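PDB 5HL6: putative GAF sensor protein from Burkholderia vietnamiensis, which probably reduces free L-methionine-(R)-S-oxide to methionine, as a GAF-domain member of the free methionine sulfoxide reductase family. Local coordinates for residues Glu122-Val127 with Asp141-Val146. Numbering follows the deposited sequence.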
ATOM      1  N   GLU B 122     -18.439   5.911   6.151  1.00 42.01           N
ATOM      2  CA  GLU B 122     -19.687   5.878   6.900  1.00 46.75           C
ATOM      3  C   GLU B 122     -19.708   4.791   7.963  1.00 42.37           C
ATOM      4  O   GLU B 122     -20.350   4.970   8.999  1.00 44.17           O
ATOM      5  CB  GLU B 122     -20.873   5.680   5.943  1.00 49.59           C
ATOM      6  CG  GLU B 122     -22.208   6.163   6.480  1.00 68.25           C
ATOM      7  CD  GLU B 122     -22.404   7.662   6.317  1.00 78.56           C
ATOM      8  OE1 GLU B 122     -21.848   8.241   5.358  1.00 79.26           O
ATOM      9  OE2 GLU B 122     -23.119   8.260   7.151  1.00 85.36           O
ATOM     10  N   SER B 123     -19.010   3.680   7.736  1.00 34.63           N
ATOM     11  CA  SER B 123     -18.857   2.625   8.724  1.00 33.69           C
ATOM     12  C   SER B 123     -17.417   2.125   8.685  1.00 28.68           C
ATOM     13  O   SER B 123     -16.705   2.272   7.689  1.00 29.65           O
ATOM     14  CB  SER B 123     -19.850   1.470   8.498  1.00 37.19           C
ATOM     15  OG  SER B 123     -19.796   0.990   7.173  1.00 40.17           O
ATOM     16  N   GLU B 124     -16.994   1.540   9.796  1.00 25.84           N
ATOM     17  CA  GLU B 124     -15.575   1.314  10.010  1.00 28.61           C
ATOM     18  C   GLU B 124     -15.409   0.193  11.021  1.00 27.91           C
ATOM     19  O   GLU B 124     -16.235   0.026  11.923  1.00 31.26           O
ATOM     20  CB  GLU B 124     -14.901   2.607  10.494  1.00 32.50           C
ATOM     21  CG  GLU B 124     -13.434   2.479  10.888  1.00 29.78           C
ATOM     22  CD  GLU B 124     -12.809   3.820  11.233  1.00 35.28           C
ATOM     23  OE1 GLU B 124     -11.563   3.932  11.206  1.00 35.04           O
ATOM     24  OE2 GLU B 124     -13.567   4.763  11.540  1.00 39.67           O
ATOM     25  N   ILE B 125     -14.342  -0.577  10.850  1.00 26.46           N
ATOM     26  CA  ILE B 125     -13.930  -1.578  11.823  1.00 26.76           C
ATOM     27  C   ILE B 125     -12.429  -1.416  12.033  1.00 30.02           C
ATOM     28  O   ILE B 125     -11.671  -1.268  11.059  1.00 24.98           O
ATOM     29  CB  ILE B 125     -14.290  -3.006  11.366  1.00 31.21           C
ATOM     30  CG1 ILE B 125     -13.817  -4.031  12.387  1.00 38.76           C
ATOM     31  CG2 ILE B 125     -13.668  -3.327   9.997  1.00 32.25           C
ATOM     32  CD1 ILE B 125     -14.309  -5.417  12.097  1.00 44.86           C
ATOM     33  N   VAL B 126     -12.007  -1.387  13.299  1.00 25.69           N
ATOM     34  CA  VAL B 126     -10.594  -1.274  13.658  1.00 23.40           C
ATOM     35  C   VAL B 126     -10.233  -2.411  14.601  1.00 23.77           C
ATOM     36  O   VAL B 126     -10.835  -2.539  15.674  1.00 26.51           O
ATOM     37  CB  VAL B 126     -10.256   0.074  14.315  1.00 25.88           C
ATOM     38  CG1 VAL B 126      -8.761   0.124  14.563  1.00 19.62           C
ATOM     39  CG2 VAL B 126     -10.690   1.232  13.427  1.00 24.99           C
ATOM     40  N   VAL B 127      -9.235  -3.203  14.222  1.00 21.17           N
ATOM     41  CA  VAL B 127      -8.799  -4.376  14.977  1.00 25.36           C
ATOM     42  C   VAL B 127      -7.424  -4.074  15.561  1.00 21.22           C
ATOM     43  O   VAL B 127      -6.474  -3.853  14.801  1.00 22.52           O
ATOM     44  CB  VAL B 127      -8.755  -5.631  14.091  1.00 24.17           C
ATOM     45  CG1 VAL B 127      -8.255  -6.852  14.891  1.00 22.72           C
ATOM     46  CG2 VAL B 127     -10.122  -5.911  13.491  1.00 23.49           C
ATOM     47  N   ASP B 141      -7.316  -1.178  10.018  1.00 19.99           N
ATOM     48  CA  ASP B 141      -8.472  -0.287   9.868  1.00 24.34           C
ATOM     49  C   ASP B 141      -9.109  -0.485   8.500  1.00 22.83           C
ATOM     50  O   ASP B 141      -8.411  -0.444   7.486  1.00 25.77           O
ATOM     51  CB  ASP B 141      -8.048   1.181  10.042  1.00 21.57           C
ATOM     52  CG  ASP B 141      -9.194   2.167   9.828  1.00 23.02           C
ATOM     53  OD1 ASP B 141     -10.369   1.832  10.097  1.00 27.98           O
ATOM     54  OD2 ASP B 141      -8.911   3.292   9.389  1.00 32.58           O
ATOM     55  N   VAL B 142     -10.436  -0.677   8.465  1.00 22.83           N
ATOM     56  CA  VAL B 142     -11.180  -0.820   7.212  1.00 24.95           C
ATOM     57  C   VAL B 142     -12.402   0.080   7.254  1.00 22.77           C
ATOM     58  O   VAL B 142     -13.115   0.126   8.261  1.00 24.22           O
ATOM     59  CB  VAL B 142     -11.619  -2.275   6.945  1.00 29.73           C
ATOM     60  CG1 VAL B 142     -12.273  -2.391   5.567  1.00 25.70           C
ATOM     61  CG2 VAL B 142     -10.431  -3.212   7.023  1.00 33.65           C
ATOM     62  N   ASP B 143     -12.666   0.767   6.147  1.00 25.09           N
ATOM     63  CA  ASP B 143     -13.767   1.709   6.065  1.00 27.83           C
ATOM     64  C   ASP B 143     -14.638   1.398   4.857  1.00 28.69           C
ATOM     65  O   ASP B 143     -14.169   0.873   3.842  1.00 26.10           O
ATOM     66  CB  ASP B 143     -13.244   3.151   5.984  1.00 36.26           C
ATOM     67  CG  ASP B 143     -12.430   3.532   7.199  1.00 44.37           C
ATOM     68  OD1 ASP B 143     -13.019   4.051   8.162  1.00 44.71           O
ATOM     69  OD2 ASP B 143     -11.207   3.281   7.210  1.00 48.34           O
ATOM     70  N   SER B 144     -15.909   1.763   4.966  1.00 29.58           N
ATOM     71  CA  SER B 144     -16.885   1.617   3.901  1.00 30.79           C
ATOM     72  C   SER B 144     -17.639   2.926   3.740  1.00 33.01           C
ATOM     73  O   SER B 144     -17.872   3.627   4.729  1.00 30.55           O
ATOM     74  CB  SER B 144     -17.882   0.495   4.224  1.00 36.14           C
ATOM     75  OG  SER B 144     -18.971   0.474   3.312  1.00 34.00           O
ATOM     76  N   PRO B 145     -18.018   3.292   2.510  1.00 34.25           N
ATOM     77  CA  PRO B 145     -18.881   4.465   2.322  1.00 33.99           C
ATOM     78  C   PRO B 145     -20.352   4.177   2.563  1.00 38.90           C
ATOM     79  O   PRO B 145     -21.178   5.081   2.388  1.00 47.64           O
ATOM     80  CB  PRO B 145     -18.627   4.850   0.855  1.00 37.06           C
ATOM     81  CG  PRO B 145     -18.291   3.553   0.182  1.00 33.38           C
ATOM     82  CD  PRO B 145     -17.627   2.676   1.226  1.00 32.19           C
ATOM     83  N   VAL B 146     -20.693   2.956   2.969  1.00 36.75           N
ATOM     84  CA  VAL B 146     -22.071   2.541   3.208  1.00 44.65           C
ATOM     85  C   VAL B 146     -22.287   2.401   4.711  1.00 40.22           C
ATOM     86  O   VAL B 146     -21.437   1.853   5.423  1.00 34.31           O
ATOM     87  CB  VAL B 146     -22.385   1.219   2.476  1.00 42.95           C
ATOM     88  CG1 VAL B 146     -23.774   0.720   2.841  1.00 53.11           C
ATOM     89  CG2 VAL B 146     -22.255   1.400   0.971  1.00 41.53           C
TER
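Glu124 and Asp143 face each other as a non-hydrogen-bonded pair in the antiparallel hairpin, and the glutamate runs out extended beside the aspartate. Its CB lies 3.3 Å from Asp143 OD1, and CG has both that oxygen and Asp141 OD1 on one side, 3.2 Å from each. CG stands opposite the backbone N (chi1 174°), which carries the chain alongside Asp143 and across Asp141. CD remains beside Asp143 OD1, while OE1 comes within 2.7 Å of Asp141 OD1, the two carboxylate planes 36° apart. Glu124, Asp141 and Asp143 thus put three acids on one face of the hairpin in this GAF-domain sheet. On the other face Ile125 CG2 rests 3.8 Å from Val142 CB. At the open end a classic beta bulge lets Glu122 N and Ser123 N share Ser144 O, and Ser123 OG gives a short 2.5 Å bond to Val146 O. Ser144 OG, also bonded to Arg58 O, accepts from Val146 N in an ST turn. The acidic face lies under helix 91-99, Ile125 and Val142 pack on Met158 of helix 152-176, and strands 103-105 and 61-67 flank the hairpin within the GAF sheet.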